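Local atomic coordinates of glycerophosphodiester phosphodiesterase (Thermotoga maritima, PDB entry 1O1Z), a protein that belongs to the glycerophosphodiester phosphodiesterase family, whose members are built on a TIM-barrel fold. Residues A[20-24]-A[224-228]; A[24-28]-A[65-69]; A[201-207]-A[219-225]; A[206-212]-A[229-233]. One frame throughout, in Å; residues are numbered along the deposited sequence. Where two conformers were deposited one is given.

Contact 1: A[20-24]-A[224-228]; sequences GYSAK and TDEVE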
# COMPACT_ATOMS: atom_id res chain seq x y z
N GLY A 20 0.73 5.76 -6.67
CA GLY A 20 0.38 5.98 -8.07
C GLY A 20 1.56 5.70 -8.99
O GLY A 20 2.46 4.94 -8.63
N TYR A 21 1.56 6.31 -10.18
CA TYR A 21 2.66 6.17 -11.12
C TYR A 21 3.69 7.21 -10.72
O TYR A 21 3.88 8.23 -11.39
CB TYR A 21 2.19 6.38 -12.55
CG TYR A 21 3.14 5.91 -13.64
CD1 TYR A 21 4.47 5.59 -13.36
CD2 TYR A 21 2.70 5.80 -14.94
CE1 TYR A 21 5.32 5.17 -14.33
CE2 TYR A 21 3.55 5.38 -15.93
CZ TYR A 21 4.86 5.05 -15.63
OH TYR A 21 5.70 4.62 -16.63
N SER A 22 4.37 6.94 -9.61
CA SER A 22 5.17 7.97 -8.95
C SER A 22 6.53 8.20 -9.61
O SER A 22 7.18 9.17 -9.29
CB SER A 22 5.30 7.65 -7.47
OG SER A 22 5.94 6.40 -7.28
N ALA A 23 6.98 7.31 -10.49
CA ALA A 23 8.22 7.56 -11.26
C ALA A 23 8.06 8.72 -12.23
O ALA A 23 9.07 9.36 -12.63
CB ALA A 23 8.66 6.33 -12.01
N LYS A 24 6.83 8.97 -12.68
CA LYS A 24 6.57 9.99 -13.71
C LYS A 24 5.68 11.17 -13.26
O LYS A 24 5.69 12.23 -13.90
CB LYS A 24 5.94 9.33 -14.94
CG LYS A 24 6.90 8.46 -15.74
CD LYS A 24 6.30 8.11 -17.12
CE LYS A 24 7.31 7.33 -18.00
NZ LYS A 24 6.95 7.32 -19.46
N THR A 224 5.26 -1.00 -7.23
CA THR A 224 6.35 -0.41 -7.99
C THR A 224 6.08 1.03 -8.34
O THR A 224 4.92 1.42 -8.52
CB THR A 224 6.54 -1.21 -9.32
OG1 THR A 224 7.64 -0.67 -10.07
CG2 THR A 224 5.33 -1.13 -10.24
N ASP A 225 7.14 1.83 -8.45
CA ASP A 225 7.01 3.18 -9.00
C ASP A 225 6.92 3.19 -10.54
O ASP A 225 6.43 4.14 -11.13
CB ASP A 225 8.19 4.04 -8.58
CG ASP A 225 8.42 4.08 -7.10
OD1 ASP A 225 7.43 4.16 -6.33
OD2 ASP A 225 9.59 4.07 -6.61
N GLU A 226 7.44 2.14 -11.16
CA GLU A 226 7.62 2.05 -12.62
C GLU A 226 6.50 1.24 -13.24
O GLU A 226 6.68 0.12 -13.71
CB GLU A 226 8.98 1.44 -12.93
CG GLU A 226 10.15 2.32 -12.53
CD GLU A 226 10.40 3.48 -13.50
OE1 GLU A 226 9.71 3.61 -14.55
OE2 GLU A 226 11.31 4.28 -13.22
N VAL A 227 5.31 1.85 -13.26
CA VAL A 227 4.12 1.13 -13.66
C VAL A 227 4.15 0.57 -15.08
O VAL A 227 3.90 -0.62 -15.30
CB VAL A 227 2.84 1.98 -13.46
CG1 VAL A 227 1.64 1.26 -14.01
CG2 VAL A 227 2.67 2.31 -11.99
N GLU A 228 4.46 1.40 -16.08
CA GLU A 228 4.45 0.91 -17.46
C GLU A 228 5.44 -0.22 -17.66
O GLU A 228 5.16 -1.20 -18.34
CB GLU A 228 4.77 2.01 -18.47
CG GLU A 228 3.72 3.10 -18.62
CD GLU A 228 4.21 4.24 -19.52
OE1 GLU A 228 3.95 4.17 -20.73
OE2 GLU A 228 4.89 5.18 -19.02
O HOH W 1 7.57 2.65 -16.01
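Tyr21 lies with one ring face against Val227 and reaches past it to Glu228, a clear case of an aromatic residue that packs with its face and bonds through its hydroxyl. Val227 CB sits 3.9 Å from the centroid of the Tyr21 ring, nearly on the ring normal, a CH-pi contact; Lys24 CB covers the opposite face nearer the rim. With CG anti to the backbone N (chi1 -164°), the ring swings out of the 20-24 loop and lies along the start of helix 227-232. Tyr21 OH donates over 2.6 Å to Glu228 OE2, which accepts through its anti lone pair. The syn lone pair goes to Lys24, whose NZ closes a salt bridge of 3.0 Å to the same Glu228 OE2; Lys24 and Glu228 were each modelled in two positions, and this twofold grip belongs to one of them. A water bridges Tyr21 OH and Glu226 OE1.

Asp225 holds the other end. Its carbonyl O accepts from Ala23 N at 3.3 Å and also lies near the plane of the Tyr21 ring, at the edge by CD1. The carboxylate of Asp225 turns to His18, its OD1 bonded to ND1 of that residue, while Ser22 OG pairs with the His18 carbonyl. The contact thus ties the loop that follows strand 14-18 to the turn between strand 221-224 and helix 227-232, with Ala36 of helix 30-38 touching both Tyr21 and Val227.

Contact 2: A[24-28]-A[65-69]; sequences KYLEN and KRLFG
The Arg66 guanidinium presents its edge to Glu27, while Leu67 CD2 of its own helix covers one face, offset toward the rim. The grip is end-on and twofold: Arg66 NH1 reaches Glu27 OE1 at 2.9 Å, and Arg66 NH2 reaches Glu27 OE2 at 3.0 Å. Both bonds are nearly straight and leave close to the guanidinium plane, yet they meet the oxygens from above the carboxylate plane, because the two flat groups are turned 47° against each other. This is a bidentate salt bridge with a twist rather than a coplanar one. A bend at chi3 (54°) in the otherwise extended Arg66 chain brings its head round to Glu27.

Beneath the charges runs an apolar layer. Glu27 CG rests on Leu67 CD1 at 3.8 Å, and Leu26 CD1 meets Leu67 CD2 at 4.1 Å. The other methyl of Leu26, CD2, approaches the Phe68 ring obliquely, 4.3 Å from its CZ. Ionic clasp and leucine packing together join, at the surface, the loop before helix 30-38 to the short helix 65-68.

Each charged partner is also engaged by a third residue: Arg19 NH1 pairs with Glu27 OE2, and Asp61 OD2 with Arg66 NE. Arg66 thus pairs with two carboxylates and Glu27 with two arginines. Opposite charges hold both side chains in place, and the two-point grip fixes how their head groups are turned.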
# COMPACT_ATOMS: atom_id res chain seq x y z
N LYS A 24 6.83 8.97 -12.68
CA LYS A 24 6.57 9.99 -13.71
C LYS A 24 5.68 11.17 -13.26
O LYS A 24 5.69 12.23 -13.90
CB LYS A 24 5.94 9.33 -14.94
CG LYS A 24 6.90 8.46 -15.74
CD LYS A 24 6.30 8.11 -17.12
CE LYS A 24 7.31 7.33 -18.00
NZ LYS A 24 6.95 7.32 -19.46
N TYR A 25 4.92 10.97 -12.19
CA TYR A 25 3.97 11.95 -11.70
C TYR A 25 4.13 12.11 -10.20
O TYR A 25 4.58 11.19 -9.51
CB TYR A 25 2.55 11.52 -12.06
CG TYR A 25 2.39 11.35 -13.54
CD1 TYR A 25 2.18 12.45 -14.36
CD2 TYR A 25 2.56 10.10 -14.15
CE1 TYR A 25 2.08 12.30 -15.75
CE2 TYR A 25 2.45 9.94 -15.51
CZ TYR A 25 2.22 11.04 -16.31
OH TYR A 25 2.13 10.86 -17.68
N LEU A 26 3.72 13.25 -9.68
CA LEU A 26 3.92 13.52 -8.26
C LEU A 26 3.18 12.50 -7.38
O LEU A 26 1.96 12.31 -7.49
CB LEU A 26 3.50 14.94 -7.92
CG LEU A 26 3.66 15.35 -6.45
CD1 LEU A 26 5.12 15.32 -6.04
CD2 LEU A 26 3.03 16.72 -6.17
N GLU A 27 3.94 11.86 -6.49
CA GLU A 27 3.43 10.80 -5.65
C GLU A 27 2.15 11.19 -4.92
O GLU A 27 1.99 12.31 -4.41
CB GLU A 27 4.45 10.39 -4.61
CG GLU A 27 4.93 11.52 -3.74
CD GLU A 27 5.80 11.01 -2.62
OE1 GLU A 27 6.99 10.79 -2.91
OE2 GLU A 27 5.29 10.81 -1.49
N ASN A 28 1.26 10.22 -4.84
CA ASN A 28 0.06 10.33 -4.01
C ASN A 28 -0.94 11.41 -4.46
O ASN A 28 -1.81 11.80 -3.68
CB ASN A 28 0.41 10.42 -2.52
CG ASN A 28 0.59 9.07 -1.87
OD1 ASN A 28 0.01 8.06 -2.30
ND2 ASN A 28 1.43 9.02 -0.84
N LYS A 65 7.12 18.99 4.22
CA LYS A 65 8.48 19.50 4.01
C LYS A 65 9.13 18.95 2.75
O LYS A 65 9.67 19.70 1.95
CB LYS A 65 9.39 19.23 5.24
CG LYS A 65 8.93 19.86 6.52
CD LYS A 65 10.06 20.03 7.55
CE LYS A 65 10.12 18.89 8.54
NZ LYS A 65 11.01 19.22 9.70
N ARG A 66 9.09 17.64 2.58
CA ARG A 66 9.84 16.98 1.51
C ARG A 66 9.37 17.38 0.12
O ARG A 66 10.18 17.61 -0.77
CB ARG A 66 9.78 15.47 1.68
CG ARG A 66 10.56 14.64 0.65
CD ARG A 66 10.59 13.14 0.99
NE ARG A 66 9.24 12.62 1.18
CZ ARG A 66 8.49 12.03 0.24
NH1 ARG A 66 8.98 11.78 -0.98
NH2 ARG A 66 7.27 11.64 0.55
N LEU A 67 8.06 17.44 -0.07
CA LEU A 67 7.49 17.62 -1.41
C LEU A 67 7.16 19.08 -1.73
O LEU A 67 7.15 19.47 -2.90
CB LEU A 67 6.22 16.78 -1.55
CG LEU A 67 6.34 15.25 -1.49
CD1 LEU A 67 5.00 14.65 -1.60
CD2 LEU A 67 7.28 14.74 -2.57
N PHE A 68 6.89 19.87 -0.70
CA PHE A 68 6.48 21.27 -0.86
C PHE A 68 7.35 22.31 -0.17
O PHE A 68 7.19 23.51 -0.39
CB PHE A 68 5.03 21.43 -0.37
CG PHE A 68 4.08 20.54 -1.09
CD1 PHE A 68 3.58 20.91 -2.33
CD2 PHE A 68 3.70 19.31 -0.55
CE1 PHE A 68 2.71 20.07 -3.01
CE2 PHE A 68 2.83 18.47 -1.23
CZ PHE A 68 2.33 18.86 -2.47
N GLY A 69 8.28 21.88 0.69
CA GLY A 69 9.17 22.79 1.38
C GLY A 69 8.48 23.57 2.47
O GLY A 69 8.93 24.65 2.85

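Contact 3: A[201-207]-A[219-225]; sequences IFVWTLN and IDGVITD
Asn207 reaches across to Asp225 with both ends of its amide. Its CB leads to CG, which stands beside the backbone N (chi1 -65°) and brings the group over the end of strand 221-224. There Asn207 OD1 accepts from Asp225 N at 2.9 Å, in the carbonyl plane, and lies 3.0 Å from Thr224 OG1, whose proton could instead serve Leu206 O. On the other branch, Asn207 ND2 donates to Asp225 OD2 at 2.9 Å, meeting the carboxylate from above its plane, while His18 holds Asp225 OD1. These bonds fix the amide's rotation.

Behind this clasp the strands run parallel, 22° apart. Val203 N bonds to Gly221 O, Ile223 N to Val203 O, and Leu206 N to Ile223 O, the last picking up the ladder after the cis peptide bond between Trp204 and Thr205. Gly221 lets the Phe202 ring come down on the backbone, with CD2 3.6 Å from Gly221 CA. On the opposite face, Val203 CG1 touches Ile219 CG2 at 3.5 Å.

The two strands and helix 209-215 between them form a beta-alpha-beta unit, as in the TIM-barrel fold of this family: the helix packs on Val203, Leu206 and Ile219, while strands 174-178 and 14-18 flank the pair.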
# COMPACT_ATOMS: atom_id res chain seq x y z
N ILE A 201 1.02 -12.90 -1.62
CA ILE A 201 2.31 -12.29 -1.34
C ILE A 201 2.57 -11.12 -2.28
O ILE A 201 2.61 -11.30 -3.48
CB ILE A 201 3.45 -13.34 -1.54
CG1 ILE A 201 3.18 -14.64 -0.73
CG2 ILE A 201 4.79 -12.70 -1.23
CD1 ILE A 201 3.04 -14.46 0.75
N PHE A 202 2.73 -9.92 -1.72
CA PHE A 202 3.11 -8.73 -2.46
C PHE A 202 4.54 -8.38 -2.07
O PHE A 202 4.94 -8.55 -0.91
CB PHE A 202 2.23 -7.52 -2.12
CG PHE A 202 0.87 -7.53 -2.74
CD1 PHE A 202 -0.18 -8.17 -2.12
CD2 PHE A 202 0.63 -6.83 -3.94
CE1 PHE A 202 -1.44 -8.19 -2.69
CE2 PHE A 202 -0.65 -6.86 -4.51
CZ PHE A 202 -1.67 -7.53 -3.86
N VAL A 203 5.31 -7.90 -3.03
CA VAL A 203 6.63 -7.36 -2.75
C VAL A 203 6.70 -5.87 -3.01
O VAL A 203 6.03 -5.38 -3.89
CB VAL A 203 7.75 -8.11 -3.48
CG1 VAL A 203 7.75 -9.55 -3.05
CG2 VAL A 203 7.62 -7.99 -4.98
N TRP A 204 7.50 -5.15 -2.23
CA TRP A 204 7.67 -3.71 -2.37
C TRP A 204 9.09 -3.28 -2.03
O TRP A 204 9.83 -4.03 -1.41
CB TRP A 204 6.72 -2.98 -1.42
CG TRP A 204 6.97 -3.33 0.05
CD1 TRP A 204 6.45 -4.38 0.72
CD2 TRP A 204 7.84 -2.65 0.99
NE1 TRP A 204 6.92 -4.41 2.01
CE2 TRP A 204 7.76 -3.36 2.21
CE3 TRP A 204 8.66 -1.52 0.92
CZ2 TRP A 204 8.48 -2.98 3.35
CZ3 TRP A 204 9.37 -1.14 2.05
CH2 TRP A 204 9.27 -1.87 3.25
N THR A 205 9.52 -2.09 -2.44
CA THR A 205 8.99 -1.32 -3.55
C THR A 205 9.97 -1.61 -4.67
O THR A 205 11.13 -1.19 -4.64
CB THR A 205 9.02 0.17 -3.23
OG1 THR A 205 8.01 0.45 -2.25
CG2 THR A 205 8.62 0.98 -4.47
N LEU A 206 9.51 -2.39 -5.64
CA LEU A 206 10.43 -3.02 -6.57
C LEU A 206 10.40 -2.28 -7.90
O LEU A 206 9.37 -2.21 -8.56
CB LEU A 206 10.04 -4.49 -6.73
CG LEU A 206 10.95 -5.29 -7.65
CD1 LEU A 206 12.41 -5.19 -7.24
CD2 LEU A 206 10.48 -6.71 -7.70
N ASN A 207 11.55 -1.74 -8.29
CA ASN A 207 11.69 -1.04 -9.56
C ASN A 207 12.67 -1.72 -10.51
O ASN A 207 12.85 -1.27 -11.64
CB ASN A 207 12.10 0.40 -9.29
CG ASN A 207 11.03 1.18 -8.57
OD1 ASN A 207 9.85 0.95 -8.77
ND2 ASN A 207 11.45 2.13 -7.73
N ILE A 219 5.63 -14.75 -6.14
CA ILE A 219 4.81 -13.65 -5.67
C ILE A 219 3.50 -13.56 -6.45
O ILE A 219 3.38 -14.00 -7.60
CB ILE A 219 5.54 -12.29 -5.77
CG1 ILE A 219 5.74 -11.85 -7.22
CG2 ILE A 219 6.88 -12.34 -5.02
CD1 ILE A 219 6.41 -10.50 -7.40
N ASP A 220 2.54 -12.92 -5.79
CA ASP A 220 1.23 -12.65 -6.38
C ASP A 220 1.06 -11.20 -6.86
O ASP A 220 0.18 -10.92 -7.67
CB ASP A 220 0.16 -12.97 -5.36
CG ASP A 220 0.17 -14.41 -4.97
OD1 ASP A 220 0.60 -14.73 -3.83
OD2 ASP A 220 -0.15 -15.29 -5.82
N GLY A 221 1.89 -10.30 -6.34
CA GLY A 221 1.77 -8.89 -6.63
C GLY A 221 3.05 -8.14 -6.38
O GLY A 221 3.92 -8.56 -5.62
N VAL A 222 3.13 -6.99 -7.04
CA VAL A 222 4.28 -6.09 -6.93
C VAL A 222 3.80 -4.67 -6.77
O VAL A 222 2.87 -4.26 -7.45
CB VAL A 222 5.22 -6.27 -8.13
CG1 VAL A 222 4.52 -5.94 -9.45
CG2 VAL A 222 6.49 -5.40 -7.95
N ILE A 223 4.44 -3.94 -5.87
CA ILE A 223 4.22 -2.54 -5.66
C ILE A 223 5.45 -1.83 -6.21
O ILE A 223 6.57 -2.09 -5.77
CB ILE A 223 4.00 -2.27 -4.15
CG1 ILE A 223 2.73 -2.98 -3.67
CG2 ILE A 223 4.00 -0.77 -3.86
CD1 ILE A 223 2.62 -3.14 -2.17
N THR A 224 5.26 -1.00 -7.23
CA THR A 224 6.35 -0.41 -7.99
C THR A 224 6.08 1.03 -8.34
O THR A 224 4.92 1.42 -8.52
CB THR A 224 6.54 -1.21 -9.32
OG1 THR A 224 7.64 -0.67 -10.07
CG2 THR A 224 5.33 -1.13 -10.24
N ASP A 225 7.14 1.83 -8.45
CA ASP A 225 7.01 3.18 -9.00
C ASP A 225 6.92 3.19 -10.54
O ASP A 225 6.43 4.14 -11.13
CB ASP A 225 8.19 4.04 -8.58
CG ASP A 225 8.42 4.08 -7.10
OD1 ASP A 225 7.43 4.16 -6.33
OD2 ASP A 225 9.59 4.07 -6.61

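Contact 4: A[206-212]-A[229-233]; sequences LNDPEIY and LFVKL
Phe230 pushes an edge onto the face of Tyr212, its CD2 lying over the centre of the tyrosine ring. The centroids are 4.7 Å apart and the planes stand at 53°, an inclined version of the edge-to-face stack. The closest approach is from Phe230 CE2 to Tyr212 CG, 3.4 Å, so the overlap extends from the middle of the tyrosine ring to its root. Tyr212 has CG anti to its own N (chi1 -177°), which carries the ring out from helix 209-215 toward helix 227-232. Both rings also lie against Val222, so the two helices pack together over strand 221-224 of the barrel.

Further round, the phenylalanine ring reaches the chain just before helix 209-215. Phe230 CZ comes within 3.4 Å of Leu206 O, obliquely, whereas Asn207 O and Asp208 N lie near the ring plane at its edge. Leu233 CD1 touches Pro209 CB at 3.8 Å and meets the Tyr212 ring obliquely at CD2. Leu229 CD2 approaches the proline ring at CG.

Pro209 opens the helix, and Asp208 caps it: Asp208 OD1 accepts from Glu210 N at 2.9 Å, with a weaker bond from Ile211 N.

Between the two segments the contact is thus mainly apolar, with backbone polar atoms of 206-208 touching the Phe230 ring, and a polar link runs through solvent. A water lies 2.6 Å from Tyr212 OH and donates to Phe230 O, giving the tyrosine hydroxyl a polar partner in an otherwise apolar interface between two neighbouring helices.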
# COMPACT_ATOMS: atom_id res chain seq x y z
N LEU A 206 9.51 -2.39 -5.64
CA LEU A 206 10.43 -3.02 -6.57
C LEU A 206 10.40 -2.28 -7.90
O LEU A 206 9.37 -2.21 -8.56
CB LEU A 206 10.04 -4.49 -6.73
CG LEU A 206 10.95 -5.29 -7.65
CD1 LEU A 206 12.41 -5.19 -7.24
CD2 LEU A 206 10.48 -6.71 -7.70
N ASN A 207 11.55 -1.74 -8.29
CA ASN A 207 11.69 -1.04 -9.56
C ASN A 207 12.67 -1.72 -10.51
O ASN A 207 12.85 -1.27 -11.64
CB ASN A 207 12.10 0.40 -9.29
CG ASN A 207 11.03 1.18 -8.57
OD1 ASN A 207 9.85 0.95 -8.77
ND2 ASN A 207 11.45 2.13 -7.73
N ASP A 208 13.30 -2.80 -10.06
CA ASP A 208 14.40 -3.46 -10.78
C ASP A 208 13.84 -4.68 -11.50
O ASP A 208 13.44 -5.65 -10.88
CB ASP A 208 15.47 -3.86 -9.74
CG ASP A 208 16.69 -4.54 -10.34
OD1 ASP A 208 16.55 -5.18 -11.39
OD2 ASP A 208 17.83 -4.48 -9.81
N PRO A 209 13.78 -4.65 -12.84
CA PRO A 209 13.18 -5.77 -13.57
C PRO A 209 13.93 -7.09 -13.47
O PRO A 209 13.34 -8.16 -13.68
CB PRO A 209 13.16 -5.27 -15.04
CG PRO A 209 14.00 -4.11 -15.10
CD PRO A 209 14.24 -3.57 -13.73
N GLU A 210 15.23 -7.05 -13.20
CA GLU A 210 16.00 -8.27 -13.07
C GLU A 210 15.64 -8.99 -11.78
O GLU A 210 15.45 -10.20 -11.78
CB GLU A 210 17.49 -8.02 -13.14
CG GLU A 210 18.34 -9.26 -12.96
CD GLU A 210 18.09 -10.37 -13.98
OE1 GLU A 210 17.48 -10.13 -15.06
OE2 GLU A 210 18.51 -11.51 -13.70
N ILE A 211 15.55 -8.25 -10.69
CA ILE A 211 15.11 -8.87 -9.43
C ILE A 211 13.69 -9.40 -9.58
O ILE A 211 13.39 -10.50 -9.15
CB ILE A 211 15.21 -7.88 -8.27
CG1 ILE A 211 16.68 -7.57 -7.97
CG2 ILE A 211 14.52 -8.45 -7.01
CD1 ILE A 211 16.88 -6.41 -7.03
N TYR A 212 12.84 -8.65 -10.26
CA TYR A 212 11.47 -9.09 -10.50
C TYR A 212 11.45 -10.43 -11.22
O TYR A 212 10.69 -11.33 -10.86
CB TYR A 212 10.75 -8.03 -11.33
CG TYR A 212 9.28 -8.28 -11.64
CD1 TYR A 212 8.37 -8.54 -10.63
CD2 TYR A 212 8.81 -8.24 -12.95
CE1 TYR A 212 7.03 -8.72 -10.90
CE2 TYR A 212 7.46 -8.43 -13.23
CZ TYR A 212 6.58 -8.66 -12.19
OH TYR A 212 5.23 -8.85 -12.44
N LEU A 229 6.64 -0.08 -17.08
CA LEU A 229 7.66 -1.11 -17.17
C LEU A 229 7.11 -2.45 -16.69
O LEU A 229 7.20 -3.44 -17.36
CB LEU A 229 8.87 -0.69 -16.34
CG LEU A 229 10.01 -1.69 -16.17
CD1 LEU A 229 10.55 -2.16 -17.49
CD2 LEU A 229 11.10 -1.04 -15.30
N PHE A 230 6.53 -2.47 -15.49
CA PHE A 230 6.13 -3.72 -14.90
C PHE A 230 4.88 -4.30 -15.54
O PHE A 230 4.73 -5.52 -15.69
CB PHE A 230 6.02 -3.56 -13.37
CG PHE A 230 7.33 -3.67 -12.68
CD1 PHE A 230 8.30 -2.70 -12.83
CD2 PHE A 230 7.62 -4.78 -11.91
CE1 PHE A 230 9.57 -2.84 -12.23
CE2 PHE A 230 8.86 -4.90 -11.29
CZ PHE A 230 9.83 -3.92 -11.47
N VAL A 231 4.00 -3.43 -16.01
CA VAL A 231 2.86 -3.89 -16.80
C VAL A 231 3.33 -4.62 -18.06
O VAL A 231 2.81 -5.67 -18.41
CB VAL A 231 1.90 -2.73 -17.12
CG1 VAL A 231 0.85 -3.17 -18.16
CG2 VAL A 231 1.22 -2.23 -15.84
N LYS A 232 4.35 -4.08 -18.74
CA LYS A 232 4.86 -4.64 -19.99
C LYS A 232 5.72 -5.90 -19.79
O LYS A 232 6.00 -6.63 -20.73
CB LYS A 232 5.61 -3.57 -20.79
CG LYS A 232 4.64 -2.53 -21.38
CD LYS A 232 5.28 -1.55 -22.33
CE LYS A 232 4.21 -0.63 -22.92
NZ LYS A 232 4.79 0.39 -23.83
N LEU A 233 6.11 -6.15 -18.54
CA LEU A 233 6.84 -7.38 -18.22
C LEU A 233 5.91 -8.55 -18.02
O LEU A 233 6.38 -9.68 -17.93
CB LEU A 233 7.74 -7.18 -17.00
CG LEU A 233 8.91 -6.24 -17.21
CD1 LEU A 233 9.55 -5.81 -15.92
CD2 LEU A 233 9.95 -6.88 -18.13
O HOH W 2 4.18 -7.95 -14.63

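How the contacts relate
The four contacts show chemistry changing with depth. Contact 3 is the buried one, a parallel strand pair held mainly by backbone bonds; contacts 1 and 4 are partly buried, and contact 2 lies at the surface. Contacts 1 and 4 both use helix 227-232, yet contact 1 adds a charged pair and a hydroxyl bond, whereas contact 4 is mainly apolar. Contacts 3 and 4 share Leu206 and Asn207, and Val222 of the strand touches both aromatic rings of contact 4. Thr224 and Asp225 link contact 3 to contact 1. Contact 2 starts from the same loop as contact 1, where Ser22 packs on Glu27; it combines a salt bridge with leucine packing and stands about 21 Å, centre to centre, from contact 3.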